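Local coordinates for protein 1,4-dihydroxy-2-naphthoyl-CoA hydrolase (Prochlorococcus marinus, PDB 2HX5) that probably hydrolyses 1,4-dihydroxy-2-naphthoyl-CoA to 1,4-dihydroxy-2-naphthoate and CoA, a step on the way to phylloquinone (vitamin K1), at residues H28-W33 with F104-E109; E36-S41 with D138-A143. One frame throughout, in Å; residues are numbered along the deposited sequence. Where two conformers were deposited one is given.

In the fold
Both contacts use helix 29-45, the long central helix of the hotdog fold. Contact 1 sets its first turn on strand 99-108 of the antiparallel sheet. Contact 2 joins a later part of it to helix 135-143 near the C-terminus. The segments alternate along the chain: 28-33, 36-41, 104-109, 138-143. The contact centres lie about 17 Å apart. Phe104 also packs on Ser37, so the two contacts touch. One helix thus faces the sheet in contact 1 and takes the C-terminal helix against its side in contact 2. Both contacts are buried where the segments meet, and both have residues within reach of the third subunit of the tetramer.

Contact 1: H28-W33 with F104-E109; sequences HQLFRW and FEFRCE
The ring of Phe106 takes Leu30 CD1 over one face, while Trp33 brings the edge of its indole to Phe106 CE2. One face of that indole is occupied from within the helix, where Gln29 O stands 3.3 Å above its plane, offset toward the rim. Arg32 NH2 lies at another point of the indole edge. The Arg32 guanidinium in turn has Trp33 CD1 3.8 Å above its plane, again toward the rim. This is the hotdog fold at work: the first turn of helix 29-45 lies on the antiparallel sheet, here on strand 99-108.

Leu30 CD1 sits 3.6 Å from the centroid of the Phe106 ring, only 10° off the ring normal. That is a CH-pi contact aimed at the middle of the face. The leucine gets there because its CG is anti to the backbone N (chi1 -160°), which carries the branched end over to the strand. Trp33 meets Phe106 through its six-membered ring, with CE3 3.9 Å from Phe106 CE2. The approach to the phenylalanine ring itself is oblique. No hydrogen bond crosses between the two segments; the join is apolar. Around it, Arg12 adds a cation-pi contact to Trp33, Met88 touches Phe106, and Ala74 and Phe76 touch Leu30.

Phe31 points away from the strand and stacks on Phe31 of the second subunit. Within the helix turn, Arg32 grips Gln29 side-on, with two nitrogens on one oxygen. Asp18 and Glu36 form further salt bridges with Arg32. In the grip, Arg32 NE lies in the carbonyl plane of Gln29, 3.0 Å from OE1. Arg32 NH2 reaches the same Gln29 OE1 at 2.9 Å, from 35° above that plane.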
loop_
_atom_site.group_PDB
_atom_site.type_symbol
_atom_site.label_atom_id
_atom_site.label_comp_id
_atom_site.label_asym_id
_atom_site.label_seq_id
_atom_site.Cartn_x
_atom_site.Cartn_y
_atom_site.Cartn_z
ATOM N N HIS A 28 -1.796 -5.356 8.058
ATOM C CA HIS A 28 -2.316 -5.861 6.794
ATOM C C HIS A 28 -1.234 -6.189 5.780
ATOM O O HIS A 28 -1.518 -6.889 4.810
ATOM C CB HIS A 28 -3.393 -4.931 6.189
ATOM C CG HIS A 28 -2.948 -3.544 5.911
ATOM N ND1 HIS A 28 -2.108 -3.254 4.861
ATOM C CD2 HIS A 28 -3.327 -2.358 6.437
ATOM C CE1 HIS A 28 -1.914 -1.947 4.816
ATOM N NE2 HIS A 28 -2.672 -1.382 5.731
ATOM N N GLN A 29 -0.019 -5.729 5.993
ATOM C CA GLN A 29 1.081 -6.066 5.088
ATOM C C GLN A 29 1.297 -7.555 4.999
ATOM O O GLN A 29 1.765 -8.104 4.011
ATOM C CB GLN A 29 2.397 -5.432 5.566
ATOM C CG GLN A 29 2.397 -3.934 5.482
ATOM C CD GLN A 29 2.618 -3.440 4.089
ATOM O OE1 GLN A 29 2.876 -4.215 3.169
ATOM N NE2 GLN A 29 2.563 -2.148 3.922
ATOM N N LEU A 30 0.965 -8.237 6.106
ATOM C CA LEU A 30 1.132 -9.707 6.112
ATOM C C LEU A 30 0.408 -10.350 4.936
ATOM O O LEU A 30 0.880 -11.307 4.364
ATOM C CB LEU A 30 0.639 -10.344 7.412
ATOM C CG LEU A 30 1.214 -11.752 7.687
ATOM C CD1 LEU A 30 2.604 -11.694 8.245
ATOM C CD2 LEU A 30 0.260 -12.566 8.641
ATOM N N PHE A 31 -0.786 -9.851 4.652
ATOM C CA PHE A 31 -1.582 -10.443 3.562
ATOM C C PHE A 31 -1.007 -10.218 2.211
ATOM O O PHE A 31 -1.081 -11.071 1.325
ATOM C CB PHE A 31 -3.018 -9.908 3.658
ATOM C CG PHE A 31 -3.783 -10.394 4.852
ATOM C CD1 PHE A 31 -4.178 -11.729 4.953
ATOM C CD2 PHE A 31 -4.088 -9.523 5.860
ATOM C CE1 PHE A 31 -4.850 -12.183 6.047
ATOM C CE2 PHE A 31 -4.758 -9.977 6.977
ATOM C CZ PHE A 31 -5.167 -11.312 7.039
ATOM N N ARG A 32 -0.449 -9.021 2.008
ATOM C CA ARG A 32 0.289 -8.766 0.770
ATOM C C ARG A 32 1.459 -9.749 0.607
ATOM O O ARG A 32 1.725 -10.339 -0.441
ATOM C CB ARG A 32 0.841 -7.316 0.698
ATOM C CG ARG A 32 1.708 -7.122 -0.543
ATOM C CD ARG A 32 2.045 -5.639 -0.655
ATOM N NE ARG A 32 2.980 -5.201 0.386
ATOM C CZ ARG A 32 4.296 -5.343 0.348
ATOM N NH1 ARG A 32 4.944 -5.948 -0.630
ATOM N NH2 ARG A 32 5.012 -4.882 1.348
ATOM N N TRP A 33 2.189 -9.940 1.695
ATOM C CA TRP A 33 3.306 -10.891 1.657
ATOM C C TRP A 33 2.842 -12.309 1.315
ATOM O O TRP A 33 3.515 -13.076 0.606
ATOM C CB TRP A 33 4.071 -10.936 2.975
ATOM C CG TRP A 33 4.704 -9.607 3.381
ATOM C CD1 TRP A 33 4.809 -8.477 2.655
ATOM C CD2 TRP A 33 5.203 -9.301 4.663
ATOM N NE1 TRP A 33 5.409 -7.486 3.396
ATOM C CE2 TRP A 33 5.658 -7.961 4.644
ATOM C CE3 TRP A 33 5.333 -10.045 5.841
ATOM C CZ2 TRP A 33 6.212 -7.344 5.770
ATOM C CZ3 TRP A 33 5.898 -9.437 6.931
ATOM C CH2 TRP A 33 6.333 -8.100 6.890
ATOM N N PHE A 104 0.012 -20.062 5.424
ATOM C CA PHE A 104 1.292 -19.424 5.387
ATOM C C PHE A 104 1.787 -19.336 6.807
ATOM O O PHE A 104 1.109 -18.754 7.676
ATOM C CB PHE A 104 1.137 -18.004 4.840
ATOM C CG PHE A 104 0.514 -17.921 3.461
ATOM C CD1 PHE A 104 -0.850 -17.917 3.269
ATOM C CD2 PHE A 104 1.342 -17.862 2.337
ATOM C CE1 PHE A 104 -1.408 -17.835 2.008
ATOM C CE2 PHE A 104 0.782 -17.768 1.102
ATOM C CZ PHE A 104 -0.599 -17.747 0.936
ATOM N N GLU A 105 2.985 -19.843 7.078
ATOM C CA GLU A 105 3.593 -19.712 8.406
ATOM C C GLU A 105 4.859 -18.844 8.290
ATOM O O GLU A 105 5.700 -19.123 7.415
ATOM C CB GLU A 105 3.949 -21.105 8.905
ATOM C CG GLU A 105 4.590 -21.157 10.187
ATOM C CD GLU A 105 4.990 -22.599 10.554
ATOM O OE1 GLU A 105 4.127 -23.481 10.509
ATOM O OE2 GLU A 105 6.176 -22.825 10.831
ATOM N N PHE A 106 4.996 -17.819 9.126
ATOM C CA PHE A 106 6.130 -16.893 9.080
ATOM C C PHE A 106 6.973 -17.110 10.292
ATOM O O PHE A 106 6.449 -16.996 11.429
ATOM C CB PHE A 106 5.626 -15.458 9.123
ATOM C CG PHE A 106 4.874 -15.043 7.900
ATOM C CD1 PHE A 106 3.543 -15.374 7.777
ATOM C CD2 PHE A 106 5.483 -14.292 6.877
ATOM C CE1 PHE A 106 2.833 -15.014 6.654
ATOM C CE2 PHE A 106 4.764 -13.896 5.751
ATOM C CZ PHE A 106 3.435 -14.274 5.629
ATOM N N ARG A 107 8.250 -17.466 10.099
ATOM C CA ARG A 107 9.156 -17.681 11.217
ATOM C C ARG A 107 10.253 -16.620 11.188
ATOM O O ARG A 107 10.657 -16.164 10.128
ATOM C CB ARG A 107 9.811 -19.072 11.163
ATOM C CG ARG A 107 8.937 -20.199 11.682
ATOM C CD ARG A 107 9.626 -21.575 11.678
ATOM N NE ARG A 107 8.653 -22.660 11.886
ATOM C CZ ARG A 107 8.345 -23.212 13.054
ATOM N NH1 ARG A 107 8.971 -22.858 14.174
ATOM N NH2 ARG A 107 7.422 -24.180 13.092
ATOM N N CYS A 108 10.723 -16.219 12.360
ATOM C CA CYS A 108 11.872 -15.357 12.475
ATOM C C CYS A 108 12.652 -15.905 13.643
ATOM O O CYS A 108 12.079 -16.129 14.709
ATOM C CB CYS A 108 11.432 -13.957 12.764
ATOM S SG CYS A 108 12.799 -12.777 12.809
ATOM N N GLU A 109 13.940 -16.144 13.400
ATOM C CA GLU A 109 14.839 -16.775 14.375
ATOM C C GLU A 109 14.182 -18.052 14.891
ATOM O O GLU A 109 14.072 -18.282 16.091
ATOM C CB GLU A 109 15.177 -15.762 15.469
ATOM C CG GLU A 109 16.058 -14.628 14.915
ATOM C CD GLU A 109 16.250 -13.445 15.868
ATOM O OE1 GLU A 109 16.287 -13.650 17.104
ATOM O OE2 GLU A 109 16.367 -12.300 15.368
#

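Contact 2: E36-S41 with D138-A143; sequences ESWEES and DRWLEA
Trp140 is the centre of this contact, meeting Trp38 and Ser41 with different parts of its indole. The contact joins the central helix of the hotdog fold to helix 135-143 near the C-terminus. The tight part is the Trp140 indole, which meets Trp38 through its six-membered ring and Ser41 through NE1. The edge of Trp38 is turned toward the face of Trp140 in an offset edge-to-face pair, with planes at 63°. Trp38 CD1 comes within 3.6 Å of Trp140 CH2, and the two side chains cross at about a right angle. Trp38 NE1 is nearly as close, 3.7 Å from the same Trp140 CH2. Trp140 CG lies anti to the backbone N (chi1 175°), and this sends the indole across to helix 29-45. Phe100 and Val102 of strand 99-108 pack on it, and Trp7 meets its ring.

The loose side faces solvent. Arg139 and Glu142 are exposed and make no contact with segment 36-41. They form salt bridges with Glu135 and Arg94, respectively.

Ser41 OG also hydrogen-bonds the backbone O of Trp7. A leucine in place of Trp140 would probably leave a gap beside the Trp38 edge and deprive Ser41 OG of its indole donor. The indole bond ties the two helices at a buried residue: Trp140 NE1 donates to Ser41 OG at 3.0 Å, with an N-H...O angle of 153° and the oxygen close to the indole plane.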
loop_
_atom_site.group_PDB
_atom_site.type_symbol
_atom_site.label_atom_id
_atom_site.label_comp_id
_atom_site.label_asym_id
_atom_site.label_seq_id
_atom_site.Cartn_x
_atom_site.Cartn_y
_atom_site.Cartn_z
ATOM N N GLU A 36 1.919 -12.369 -2.442
ATOM C CA GLU A 36 3.148 -12.373 -3.249
ATOM C C GLU A 36 3.909 -13.686 -3.145
ATOM O O GLU A 36 4.481 -14.149 -4.125
ATOM C CB GLU A 36 4.085 -11.249 -2.814
ATOM C CG GLU A 36 3.566 -9.855 -3.054
ATOM C CD GLU A 36 4.530 -8.709 -2.760
ATOM O OE1 GLU A 36 5.658 -9.021 -2.342
ATOM O OE2 GLU A 36 4.139 -7.546 -2.993
ATOM N N SER A 37 3.932 -14.318 -1.971
ATOM C CA SER A 37 4.611 -15.621 -1.850
ATOM C C SER A 37 3.904 -16.732 -2.602
ATOM O O SER A 37 4.532 -17.671 -3.073
ATOM C CB SER A 37 4.831 -16.023 -0.391
ATOM O OG SER A 37 3.650 -16.525 0.222
ATOM N N TRP A 38 2.579 -16.642 -2.690
ATOM C CA TRP A 38 1.795 -17.579 -3.484
ATOM C C TRP A 38 2.179 -17.428 -4.980
ATOM O O TRP A 38 2.463 -18.400 -5.677
ATOM C CB TRP A 38 0.310 -17.343 -3.259
ATOM C CG TRP A 38 -0.580 -18.087 -4.231
ATOM C CD1 TRP A 38 -0.609 -19.413 -4.444
ATOM C CD2 TRP A 38 -1.577 -17.509 -5.071
ATOM N NE1 TRP A 38 -1.581 -19.727 -5.372
ATOM C CE2 TRP A 38 -2.192 -18.568 -5.781
ATOM C CE3 TRP A 38 -2.026 -16.203 -5.288
ATOM C CZ2 TRP A 38 -3.218 -18.341 -6.754
ATOM C CZ3 TRP A 38 -3.063 -15.999 -6.172
ATOM C CH2 TRP A 38 -3.633 -17.056 -6.908
ATOM N N GLU A 39 2.233 -16.177 -5.455
ATOM C CA GLU A 39 2.683 -15.934 -6.830
ATOM C C GLU A 39 4.095 -16.483 -7.032
ATOM O O GLU A 39 4.398 -17.097 -8.052
ATOM C CB GLU A 39 2.650 -14.427 -7.131
ATOM C CG GLU A 39 1.272 -13.815 -7.058
ATOM C CD GLU A 39 1.304 -12.297 -7.170
ATOM O OE1 GLU A 39 1.602 -11.796 -8.290
ATOM O OE2 GLU A 39 1.036 -11.655 -6.128
ATOM N N GLU A 40 5.002 -16.202 -6.088
ATOM C CA GLU A 40 6.391 -16.718 -6.140
ATOM C C GLU A 40 6.446 -18.231 -6.186
ATOM O O GLU A 40 7.260 -18.826 -6.923
ATOM C CB GLU A 40 7.230 -16.224 -4.954
ATOM C CG GLU A 40 8.671 -16.500 -5.132
ATOM C CD GLU A 40 9.523 -16.004 -3.970
ATOM O OE1 GLU A 40 8.998 -15.338 -3.058
ATOM O OE2 GLU A 40 10.742 -16.331 -3.956
ATOM N N SER A 41 5.574 -18.863 -5.414
ATOM C CA SER A 41 5.501 -20.318 -5.422
ATOM C C SER A 41 5.087 -20.925 -6.753
ATOM O O SER A 41 5.681 -21.851 -7.250
ATOM C CB SER A 41 4.545 -20.755 -4.317
ATOM O OG SER A 41 4.538 -22.184 -4.198
ATOM N N ASP A 138 -4.047 -26.920 -10.545
ATOM C CA ASP A 138 -4.231 -28.291 -10.134
ATOM C C ASP A 138 -2.911 -29.065 -10.095
ATOM O O ASP A 138 -2.665 -29.812 -9.170
ATOM C CB ASP A 138 -5.208 -28.986 -11.057
ATOM C CG ASP A 138 -6.568 -29.219 -10.415
ATOM O OD1 ASP A 138 -6.706 -29.088 -9.174
ATOM O OD2 ASP A 138 -7.509 -29.556 -11.178
ATOM N N ARG A 139 -2.032 -28.860 -11.074
ATOM C CA ARG A 139 -0.688 -29.471 -11.012
ATOM C C ARG A 139 0.157 -29.055 -9.805
ATOM O O ARG A 139 0.816 -29.903 -9.160
ATOM C CB ARG A 139 0.070 -29.161 -12.292
ATOM C CG ARG A 139 -0.418 -29.960 -13.485
ATOM C CD ARG A 139 0.523 -29.852 -14.669
ATOM N NE ARG A 139 0.447 -28.570 -15.350
ATOM C CZ ARG A 139 1.440 -27.692 -15.461
ATOM N NH1 ARG A 139 2.628 -27.912 -14.893
ATOM N NH2 ARG A 139 1.218 -26.566 -16.144
ATOM N N TRP A 140 0.143 -27.759 -9.510
ATOM C CA TRP A 140 0.797 -27.222 -8.355
ATOM C C TRP A 140 0.247 -27.793 -7.056
ATOM O O TRP A 140 1.017 -28.149 -6.184
ATOM C CB TRP A 140 0.705 -25.708 -8.422
ATOM C CG TRP A 140 1.239 -24.964 -7.219
ATOM C CD1 TRP A 140 2.550 -24.647 -6.922
ATOM C CD2 TRP A 140 0.447 -24.347 -6.197
ATOM N NE1 TRP A 140 2.599 -23.919 -5.755
ATOM C CE2 TRP A 140 1.323 -23.711 -5.310
ATOM C CE3 TRP A 140 -0.936 -24.256 -5.971
ATOM C CZ2 TRP A 140 0.863 -23.015 -4.182
ATOM C CZ3 TRP A 140 -1.382 -23.569 -4.909
ATOM C CH2 TRP A 140 -0.501 -22.966 -4.010
ATOM N N LEU A 141 -1.071 -27.838 -6.899
ATOM C CA LEU A 141 -1.701 -28.441 -5.720
ATOM C C LEU A 141 -1.270 -29.894 -5.571
ATOM O O LEU A 141 -0.841 -30.326 -4.484
ATOM C CB LEU A 141 -3.222 -28.324 -5.802
ATOM C CG LEU A 141 -3.770 -26.928 -5.638
ATOM C CD1 LEU A 141 -5.251 -26.857 -5.996
ATOM C CD2 LEU A 141 -3.564 -26.425 -4.208
ATOM N N GLU A 142 -1.335 -30.657 -6.665
ATOM C CA GLU A 142 -0.965 -32.062 -6.599
ATOM C C GLU A 142 0.520 -32.218 -6.202
ATOM O O GLU A 142 0.839 -33.081 -5.349
ATOM C CB GLU A 142 -1.263 -32.746 -7.932
ATOM C CG GLU A 142 -1.339 -34.290 -7.818
ATOM C CD GLU A 142 -2.594 -34.749 -7.037
ATOM O OE1 GLU A 142 -3.589 -33.988 -7.006
ATOM O OE2 GLU A 142 -2.590 -35.856 -6.448
ATOM N N ALA A 143 1.409 -31.424 -6.808
ATOM C CA ALA A 143 2.854 -31.531 -6.581
ATOM C C ALA A 143 3.204 -31.149 -5.163
ATOM O O ALA A 143 4.212 -31.578 -4.631
ATOM C CB ALA A 143 3.653 -30.688 -7.600
#